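Local atomic coordinates of twin-arginine translocation pathway signal (Rhodoferax ferrireducens, PDB entry 5IM2), a protein that probably serves as the periplasmic solute-binding component of a TRAP transporter, holding here a benzoate that was carried through purification. Residues M212-I217 and W233-S238; F53-A58 and N62-M67; H168-F173 and A301-G306. One frame throughout, in Å; residues are numbered along the deposited sequence.

Contact 1 of 3, residues M212-I217 and W233-S238. With BEZ (benzoic acid), chain B.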
loop_
_atom_site.group_PDB
_atom_site.type_symbol
_atom_site.label_atom_id
_atom_site.label_comp_id
_atom_site.label_asym_id
_atom_site.label_seq_id
_atom_site.Cartn_x
_atom_site.Cartn_y
_atom_site.Cartn_z
ATOM N N MET A 212 -5.570 0.072 -11.805
ATOM C CA MET A 212 -5.933 1.488 -11.727
ATOM C C MET A 212 -5.727 1.968 -10.301
ATOM O O MET A 212 -5.803 1.163 -9.370
ATOM C CB MET A 212 -7.383 1.728 -12.151
ATOM C CG MET A 212 -8.400 1.246 -11.125
ATOM S SD MET A 212 -10.101 1.456 -11.647
ATOM C CE MET A 212 -10.152 0.175 -12.919
ATOM N N PRO A 213 -5.467 3.255 -10.089
ATOM C CA PRO A 213 -5.321 3.757 -8.723
ATOM C C PRO A 213 -6.653 3.927 -8.009
ATOM O O PRO A 213 -7.731 3.956 -8.604
ATOM C CB PRO A 213 -4.631 5.106 -8.922
ATOM C CG PRO A 213 -5.118 5.552 -10.213
ATOM C CD PRO A 213 -5.207 4.323 -11.074
ATOM N N LEU A 214 -6.544 4.084 -6.688
ATOM C CA LEU A 214 -7.721 4.085 -5.825
ATOM C C LEU A 214 -8.818 5.029 -6.301
ATOM O O LEU A 214 -9.969 4.582 -6.378
ATOM C CB LEU A 214 -7.309 4.448 -4.392
ATOM C CG LEU A 214 -8.437 4.502 -3.340
ATOM C CD1 LEU A 214 -8.930 3.103 -2.949
ATOM C CD2 LEU A 214 -7.996 5.279 -2.087
ATOM N N PRO A 215 -8.554 6.310 -6.618
ATOM C CA PRO A 215 -9.673 7.242 -6.880
ATOM C C PRO A 215 -10.489 6.891 -8.112
ATOM O O PRO A 215 -11.627 7.371 -8.220
ATOM C CB PRO A 215 -8.980 8.601 -7.052
ATOM C CG PRO A 215 -7.620 8.416 -6.482
ATOM C CD PRO A 215 -7.266 6.991 -6.752
ATOM N N ALA A 216 -9.937 6.079 -9.028
ATOM C CA ALA A 216 -10.604 5.676 -10.257
ATOM C C ALA A 216 -11.642 4.579 -10.029
ATOM O O ALA A 216 -12.396 4.258 -10.948
ATOM C CB ALA A 216 -9.550 5.203 -11.271
ATOM N N ILE A 217 -11.695 3.986 -8.838
ATOM C CA ILE A 217 -12.456 2.751 -8.656
ATOM C C ILE A 217 -13.953 3.027 -8.728
ATOM O O ILE A 217 -14.669 2.276 -9.406
ATOM C CB ILE A 217 -12.062 2.038 -7.353
ATOM C CG1 ILE A 217 -10.677 1.406 -7.532
ATOM C CG2 ILE A 217 -13.047 0.931 -7.002
ATOM C CD1 ILE A 217 -10.069 0.904 -6.255
ATOM N N TRP A 233 -9.670 -3.441 3.969
ATOM C CA TRP A 233 -10.911 -2.962 4.560
ATOM C C TRP A 233 -10.862 -1.478 4.877
ATOM O O TRP A 233 -11.878 -0.784 4.747
ATOM C CB TRP A 233 -11.228 -3.732 5.851
ATOM C CG TRP A 233 -12.061 -4.966 5.671
ATOM C CD1 TRP A 233 -11.730 -6.234 6.034
ATOM C CD2 TRP A 233 -13.370 -5.051 5.084
ATOM N NE1 TRP A 233 -12.737 -7.108 5.707
ATOM C CE2 TRP A 233 -13.756 -6.409 5.119
ATOM C CE3 TRP A 233 -14.237 -4.116 4.520
ATOM C CZ2 TRP A 233 -14.991 -6.848 4.643
ATOM C CZ3 TRP A 233 -15.455 -4.553 4.040
ATOM C CH2 TRP A 233 -15.819 -5.914 4.108
ATOM N N GLU A 234 -9.697 -0.970 5.296
ATOM C CA GLU A 234 -9.662 0.342 5.918
ATOM C C GLU A 234 -10.064 1.449 4.936
ATOM O O GLU A 234 -10.659 2.457 5.357
ATOM C CB GLU A 234 -8.274 0.603 6.523
ATOM C CG GLU A 234 -7.145 0.686 5.537
ATOM C CD GLU A 234 -6.928 2.067 4.909
ATOM O OE1 GLU A 234 -7.401 3.102 5.465
ATOM O OE2 GLU A 234 -6.271 2.080 3.839
ATOM N N VAL A 235 -9.765 1.268 3.642
ATOM C CA VAL A 235 -9.965 2.331 2.656
ATOM C C VAL A 235 -11.356 2.301 2.068
ATOM O O VAL A 235 -11.771 3.287 1.441
ATOM C CB VAL A 235 -8.902 2.227 1.543
ATOM C CG1 VAL A 235 -9.150 1.042 0.622
ATOM C CG2 VAL A 235 -8.806 3.548 0.776
ATOM N N VAL A 236 -12.102 1.229 2.299
ATOM C CA VAL A 236 -13.340 0.999 1.554
ATOM C C VAL A 236 -14.323 2.148 1.740
ATOM O O VAL A 236 -14.889 2.623 0.738
ATOM C CB VAL A 236 -13.930 -0.363 1.958
ATOM C CG1 VAL A 236 -15.449 -0.478 1.701
ATOM C CG2 VAL A 236 -13.173 -1.466 1.297
ATOM N N PRO A 237 -14.595 2.623 2.955
ATOM C CA PRO A 237 -15.582 3.700 3.090
ATOM C C PRO A 237 -15.158 5.015 2.462
ATOM O O PRO A 237 -16.035 5.820 2.134
ATOM C CB PRO A 237 -15.751 3.850 4.605
ATOM C CG PRO A 237 -15.090 2.671 5.214
ATOM C CD PRO A 237 -14.095 2.146 4.260
ATOM N N SER A 238 -13.859 5.278 2.300
ATOM C CA SER A 238 -13.423 6.559 1.757
ATOM C C SER A 238 -13.795 6.701 0.291
ATOM O O SER A 238 -13.909 7.834 -0.188
ATOM C CB SER A 238 -11.903 6.747 1.929
ATOM O OG SER A 238 -11.160 6.036 0.922
HETATM C C BEZ B . -5.101 0.878 -3.241
HETATM O O1 BEZ B . -5.425 -0.342 -3.322
HETATM O O2 BEZ B . -4.839 1.515 -4.289
HETATM C C1 BEZ B . -5.069 1.559 -1.906
HETATM C C2 BEZ B . -4.697 2.898 -1.822
HETATM C C3 BEZ B . -4.705 3.519 -0.572
HETATM C C4 BEZ B . -5.055 2.797 0.557
HETATM C C5 BEZ B . -5.399 1.462 0.470
HETATM C C6 BEZ B . -5.406 0.834 -0.780
#

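Contact 2 of 3, residues F53-A58 and N62-M67. With BEZ (benzoic acid), chain B.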
loop_
_atom_site.group_PDB
_atom_site.type_symbol
_atom_site.label_atom_id
_atom_site.label_comp_id
_atom_site.label_asym_id
_atom_site.label_seq_id
_atom_site.Cartn_x
_atom_site.Cartn_y
_atom_site.Cartn_z
ATOM N N PHE A 53 2.666 19.199 0.932
ATOM C CA PHE A 53 2.368 17.764 1.022
ATOM C C PHE A 53 1.226 17.440 0.055
ATOM O O PHE A 53 0.209 18.137 0.052
ATOM C CB PHE A 53 1.981 17.425 2.463
ATOM C CG PHE A 53 1.706 15.965 2.727
ATOM C CD1 PHE A 53 0.505 15.378 2.357
ATOM C CD2 PHE A 53 2.614 15.207 3.443
ATOM C CE1 PHE A 53 0.240 14.057 2.636
ATOM C CE2 PHE A 53 2.354 13.872 3.720
ATOM C CZ PHE A 53 1.158 13.296 3.295
ATOM N N HIS A 54 1.396 16.414 -0.796
ATOM C CA HIS A 54 0.394 16.053 -1.795
ATOM C C HIS A 54 0.138 14.554 -1.778
ATOM O O HIS A 54 1.086 13.768 -1.721
ATOM C CB HIS A 54 0.863 16.461 -3.228
ATOM C CG HIS A 54 -0.224 16.590 -4.249
ATOM N ND1 HIS A 54 0.048 16.536 -5.599
ATOM C CD2 HIS A 54 -1.551 16.843 -4.147
ATOM C CE1 HIS A 54 -1.069 16.696 -6.284
ATOM N NE2 HIS A 54 -2.057 16.879 -5.426
ATOM N N THR A 55 -1.130 14.159 -1.904
ATOM C CA THR A 55 -1.464 12.744 -2.036
ATOM C C THR A 55 -2.825 12.600 -2.696
ATOM O O THR A 55 -3.504 13.586 -3.006
ATOM C CB THR A 55 -1.433 12.057 -0.657
ATOM O OG1 THR A 55 -1.623 10.643 -0.788
ATOM C CG2 THR A 55 -2.510 12.606 0.264
ATOM N N PHE A 56 -3.232 11.348 -2.899
ATOM C CA PHE A 56 -4.431 11.021 -3.663
ATOM C C PHE A 56 -5.610 10.631 -2.771
ATOM O O PHE A 56 -6.737 10.455 -3.274
ATOM C CB PHE A 56 -4.105 9.883 -4.664
ATOM C CG PHE A 56 -3.733 8.579 -3.989
ATOM C CD1 PHE A 56 -4.701 7.644 -3.667
ATOM C CD2 PHE A 56 -2.418 8.278 -3.679
ATOM C CE1 PHE A 56 -4.368 6.464 -3.031
ATOM C CE2 PHE A 56 -2.086 7.090 -3.036
ATOM C CZ PHE A 56 -3.067 6.179 -2.731
ATOM N N MET A 57 -5.392 10.547 -1.450
ATOM C CA MET A 57 -6.438 10.162 -0.518
ATOM C C MET A 57 -7.475 11.266 -0.385
ATOM O O MET A 57 -7.159 12.456 -0.447
ATOM C CB MET A 57 -5.843 9.869 0.862
ATOM C CG MET A 57 -4.849 8.712 0.890
ATOM S SD MET A 57 -5.497 7.169 0.200
ATOM C CE MET A 57 -6.817 6.783 1.360
ATOM N N ALA A 58 -8.720 10.849 -0.198
ATOM C CA ALA A 58 -9.781 11.770 0.162
ATOM C C ALA A 58 -9.559 12.286 1.576
ATOM O O ALA A 58 -9.088 11.544 2.439
ATOM C CB ALA A 58 -11.127 11.072 0.097
ATOM N N ASN A 62 -9.478 7.277 6.521
ATOM C CA ASN A 62 -8.637 6.834 7.630
ATOM C C ASN A 62 -7.192 7.283 7.439
ATOM O O ASN A 62 -6.553 7.755 8.378
ATOM C CB ASN A 62 -8.713 5.298 7.757
ATOM C CG ASN A 62 -7.709 4.730 8.744
ATOM O OD1 ASN A 62 -7.630 5.177 9.895
ATOM N ND2 ASN A 62 -6.959 3.713 8.312
ATOM N N VAL A 63 -6.642 7.133 6.236
ATOM C CA VAL A 63 -5.254 7.545 6.011
ATOM C C VAL A 63 -5.064 9.034 6.264
ATOM O O VAL A 63 -4.151 9.445 6.992
ATOM C CB VAL A 63 -4.785 7.178 4.599
ATOM C CG1 VAL A 63 -3.440 7.813 4.351
ATOM C CG2 VAL A 63 -4.688 5.679 4.451
ATOM N N TRP A 64 -5.855 9.885 5.599
ATOM C CA TRP A 64 -5.634 11.316 5.774
ATOM C C TRP A 64 -5.786 11.713 7.232
ATOM O O TRP A 64 -4.935 12.420 7.785
ATOM C CB TRP A 64 -6.591 12.111 4.898
ATOM C CG TRP A 64 -6.384 13.613 4.922
ATOM C CD1 TRP A 64 -7.183 14.529 5.525
ATOM C CD2 TRP A 64 -5.368 14.364 4.234
ATOM N NE1 TRP A 64 -6.710 15.790 5.300
ATOM C CE2 TRP A 64 -5.599 15.717 4.505
ATOM C CE3 TRP A 64 -4.278 14.013 3.431
ATOM C CZ2 TRP A 64 -4.787 16.733 4.002
ATOM C CZ3 TRP A 64 -3.476 15.024 2.931
ATOM C CH2 TRP A 64 -3.732 16.360 3.213
ATOM N N GLN A 65 -6.878 11.268 7.872
ATOM C CA GLN A 65 -7.221 11.742 9.208
ATOM C C GLN A 65 -6.276 11.189 10.265
ATOM O O GLN A 65 -5.882 11.909 11.195
ATOM C CB GLN A 65 -8.667 11.359 9.551
ATOM C CG GLN A 65 -9.737 12.008 8.715
ATOM C CD GLN A 65 -9.911 13.463 9.015
ATOM O OE1 GLN A 65 -9.706 13.898 10.148
ATOM N NE2 GLN A 65 -10.289 14.242 7.996
ATOM N N ASN A 66 -5.908 9.911 10.160
ATOM C CA ASN A 66 -5.200 9.242 11.246
ATOM C C ASN A 66 -3.749 8.937 10.954
ATOM O O ASN A 66 -3.031 8.517 11.877
ATOM C CB ASN A 66 -5.902 7.925 11.593
ATOM C CG ASN A 66 -7.303 8.141 12.077
ATOM O OD1 ASN A 66 -7.566 9.057 12.876
ATOM N ND2 ASN A 66 -8.224 7.328 11.589
ATOM N N MET A 67 -3.295 9.140 9.718
ATOM C CA MET A 67 -1.885 8.983 9.383
ATOM C C MET A 67 -1.274 10.286 8.907
ATOM O O MET A 67 -0.372 10.816 9.567
ATOM C CB MET A 67 -1.718 7.880 8.322
ATOM C CG MET A 67 -2.166 6.544 8.860
ATOM S SD MET A 67 -2.515 5.295 7.608
ATOM C CE MET A 67 -0.965 5.273 6.743
HETATM C C BEZ B . -5.101 0.878 -3.241
HETATM O O1 BEZ B . -5.425 -0.342 -3.322
HETATM O O2 BEZ B . -4.839 1.515 -4.289
HETATM C C1 BEZ B . -5.069 1.559 -1.906
HETATM C C2 BEZ B . -4.697 2.898 -1.822
HETATM C C3 BEZ B . -4.705 3.519 -0.572
HETATM C C4 BEZ B . -5.055 2.797 0.557
HETATM C C5 BEZ B . -5.399 1.462 0.470
HETATM C C6 BEZ B . -5.406 0.834 -0.780
#

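Contact 3 of 3, residues H168-F173 and A301-G306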
loop_
_atom_site.group_PDB
_atom_site.type_symbol
_atom_site.label_atom_id
_atom_site.label_comp_id
_atom_site.label_asym_id
_atom_site.label_seq_id
_atom_site.Cartn_x
_atom_site.Cartn_y
_atom_site.Cartn_z
ATOM N N HIS A 168 -0.252 -1.950 3.786
ATOM C CA HIS A 168 -1.564 -1.922 4.413
ATOM C C HIS A 168 -1.967 -3.305 4.968
ATOM O O HIS A 168 -1.195 -4.262 4.958
ATOM C CB HIS A 168 -2.614 -1.307 3.459
ATOM C CG HIS A 168 -2.876 -2.048 2.166
ATOM N ND1 HIS A 168 -3.254 -3.379 2.107
ATOM C CD2 HIS A 168 -2.898 -1.600 0.886
ATOM C CE1 HIS A 168 -3.440 -3.725 0.839
ATOM N NE2 HIS A 168 -3.267 -2.656 0.078
ATOM N N GLY A 169 -3.192 -3.380 5.539
ATOM C CA GLY A 169 -3.698 -4.620 6.071
ATOM C C GLY A 169 -4.005 -5.630 4.974
ATOM O O GLY A 169 -3.855 -5.362 3.779
ATOM N N PRO A 170 -4.443 -6.818 5.373
ATOM C CA PRO A 170 -4.657 -7.880 4.375
ATOM C C PRO A 170 -5.672 -7.489 3.315
ATOM O O PRO A 170 -6.721 -6.904 3.603
ATOM C CB PRO A 170 -5.147 -9.061 5.215
ATOM C CG PRO A 170 -4.620 -8.776 6.611
ATOM C CD PRO A 170 -4.650 -7.288 6.749
ATOM N N GLY A 171 -5.359 -7.822 2.058
ATOM C CA GLY A 171 -6.276 -7.520 0.974
ATOM C C GLY A 171 -7.572 -8.316 1.046
ATOM O O GLY A 171 -7.619 -9.455 1.521
ATOM N N VAL A 172 -8.660 -7.690 0.573
ATOM C CA VAL A 172 -9.994 -8.280 0.586
ATOM C C VAL A 172 -10.572 -8.135 -0.821
ATOM O O VAL A 172 -10.246 -7.189 -1.541
ATOM C CB VAL A 172 -10.882 -7.569 1.656
ATOM C CG1 VAL A 172 -12.321 -8.020 1.627
ATOM C CG2 VAL A 172 -10.296 -7.742 3.053
ATOM N N PHE A 173 -11.427 -9.076 -1.217
ATOM C CA PHE A 173 -12.167 -8.975 -2.471
ATOM C C PHE A 173 -13.519 -8.304 -2.242
ATOM O O PHE A 173 -14.290 -8.736 -1.379
ATOM C CB PHE A 173 -12.437 -10.351 -3.087
ATOM C CG PHE A 173 -11.212 -11.104 -3.510
ATOM C CD1 PHE A 173 -10.341 -10.572 -4.449
ATOM C CD2 PHE A 173 -10.961 -12.367 -3.004
ATOM C CE1 PHE A 173 -9.218 -11.273 -4.844
ATOM C CE2 PHE A 173 -9.864 -13.097 -3.427
ATOM C CZ PHE A 173 -8.993 -12.549 -4.347
ATOM N N ALA A 301 -5.159 -0.748 11.613
ATOM C CA ALA A 301 -6.126 -0.510 12.673
ATOM C C ALA A 301 -7.448 0.044 12.149
ATOM O O ALA A 301 -8.451 -0.014 12.862
ATOM C CB ALA A 301 -5.572 0.453 13.728
ATOM N N GLY A 302 -7.465 0.599 10.945
ATOM C CA GLY A 302 -8.702 1.082 10.363
ATOM C C GLY A 302 -9.523 0.022 9.678
ATOM O O GLY A 302 -10.627 0.319 9.209
ATOM N N ASP A 303 -9.030 -1.218 9.626
ATOM C CA ASP A 303 -9.756 -2.260 8.905
ATOM C C ASP A 303 -11.084 -2.558 9.596
ATOM O O ASP A 303 -12.122 -2.699 8.938
ATOM C CB ASP A 303 -8.921 -3.543 8.811
ATOM C CG ASP A 303 -7.870 -3.515 7.728
ATOM O OD1 ASP A 303 -7.822 -2.587 6.880
ATOM O OD2 ASP A 303 -7.067 -4.493 7.710
ATOM N N ALA A 304 -11.066 -2.646 10.929
ATOM C CA ALA A 304 -12.278 -2.880 11.693
ATOM C C ALA A 304 -13.413 -1.960 11.258
ATOM O O ALA A 304 -14.547 -2.412 11.060
ATOM C CB ALA A 304 -12.001 -2.681 13.186
ATOM N N ALA A 305 -13.131 -0.658 11.141
ATOM C CA ALA A 305 -14.174 0.306 10.796
ATOM C C ALA A 305 -14.698 0.080 9.381
ATOM O O ALA A 305 -15.891 0.275 9.110
ATOM C CB ALA A 305 -13.643 1.732 10.923
ATOM N N GLY A 306 -13.830 -0.301 8.453
ATOM C CA GLY A 306 -14.308 -0.590 7.107
ATOM C C GLY A 306 -15.238 -1.794 7.050
ATOM O O GLY A 306 -16.301 -1.750 6.429
HETATM O O HOH W 1 -5.374 -1.753 6.193
HETATM O O HOH W 2 -8.098 -5.642 5.404
#

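Contact 1 of 3, residues M212-I217 and W233-S238
L214 and V235 meet methyl to methyl beside the bound benzoate, in the ligand cleft of a DctP-type solute-binding protein. Each comes from a loop that follows a parallel strand of the six-stranded sheet, L214 after 208-211 and V235 after 228-232. The two side chains run in opposite directions and slide past one another, both delta methyls of L214 lying against CG2 of V235. L214 CD2 comes within 3.4 Å of V235 CG2, tighter than ordinary van der Waals packing, while L214 CD1 lies 3.8 Å from the same V235 CG2. With CG of L214 opposite the backbone N (chi1 180°), the forked end reaches across to the valine and leaves CB near the ligand, 3.8 Å from benzoate O2. V235 turns its other branch, CG1, to the aromatic ring, and its CB stands 3.7 Å from benzoate C5. E234 comes from another direction, beyond the C4-C5 side, with OE2 3.5 Å from benzoate C5, and Q299 hydrogen-bonds that oxygen. The benzoate carboxylate is bound by R192 and Y118; Y118 OH also accepts a hydrogen bond from L214 N. Cutting L214 back to alanine would probably leave V235 CG2 without its methyl partners and open a gap beside benzoate C3. Behind V235, S238 OG donates a 2.9 Å hydrogen bond to a lone pair of V235 O, in the plane of that carbonyl.

Contact 2 of 3, residues F53-A58 and N62-M67
The hydroxyl S61 OG ties A58 to W64: it donates a hydrogen bond to A58 O and accepts one from W64 N. Beside this link W64 CB lies 3.6 Å from A58 O, at the beginning of helix 62-78. A chi1 of -176° swings the indole away from the backbone N of W64 and carries its benzo part toward the strand. There W64 CZ3 lies 3.7 Å from T55 CG2 and also meets F53, whose CE1 is 3.9 Å away as the two aromatic side chains pass in opposite directions. T55 turns its hydroxyl to another partner, W113 O on the adjacent strand 111-114. The packing therefore closes the first half of a beta-alpha-beta unit, in which strand 49-55 leads through a short loop into helix 62-78 and on to the parallel strand 83-88. M57 crosses V63 at about a right angle, with M57 CG 3.8 Å from V63 CG1. Bends at chi2 (-54°) and chi3 fold the thioether so that CE lies back against V63 CB while SD faces the ligand, 3.8 Å from benzoate C3. F56 also reaches the benzoate, whose C2 lies in the ring plane at the edge of F56, 3.8 Å from CZ. Along the helix, N66 ND2 donates a nearly straight 2.8 Å bond (173°) to N62 OD1, each amide meeting the other in its plane.

Contact 3 of 3, residues H168-F173 and A301-G306
D303 meets G169 and P170 in a partly buried, water-bridged contact, between the first turn of helix 303-312 and the chain leading into strand 171-175. The carboxylate uses a different water for each oxygen. One water accepts from G169 N at 2.8 Å and donates to D303 OD1 at 2.7 Å. The other donates to P170 O at 2.6 Å and, weakly, to D303 OD2. Between the two segments, direct contact is limited to OD2, which lies 3.7 Å from G169 CA and 3.8 Å from P170 CD. A chi1 of -80° sets CG of D303 beside its own backbone N, which turns the carboxylate toward G169 and P170. A beta carbon on G169 would clash with OD2, so the approach depends on the missing side chain. On the same backbone, H168 ND1 donates to a lone pair of G169 O at 2.7 Å (158°), with the oxygen almost in the imidazole plane, which restrains the rotation of a ring that touches the benzoate. Segment 168-173 carries the chain from strand 161-167 of the five-stranded sheet to strand 171-175 of the six-stranded one, an arrangement consistent with the interdomain connections of two-lobed periplasmic binding proteins.

Segment 233-238 connects the three contacts. E234 OE1 lies 2.9 Å from N62 ND2, a probable hydrogen bond joining contact 1 to contact 2, whereas E234 N makes a weak hydrogen bond to D303 OD1 in contact 3. Contacts 1 and 2 also pack directly around the ligand, with L214 CB 3.8 Å from F56 CE1 and V235 CG2 3.8 Å from M57 CE, and both touch the benzoate. Contact 3 adds H168 to the pocket, although the D303 side chain remains about 8 Å from the benzoate. The centres of contacts 1 and 3 are about 11 Å apart, and those of contacts 2 and 3 about 16 Å.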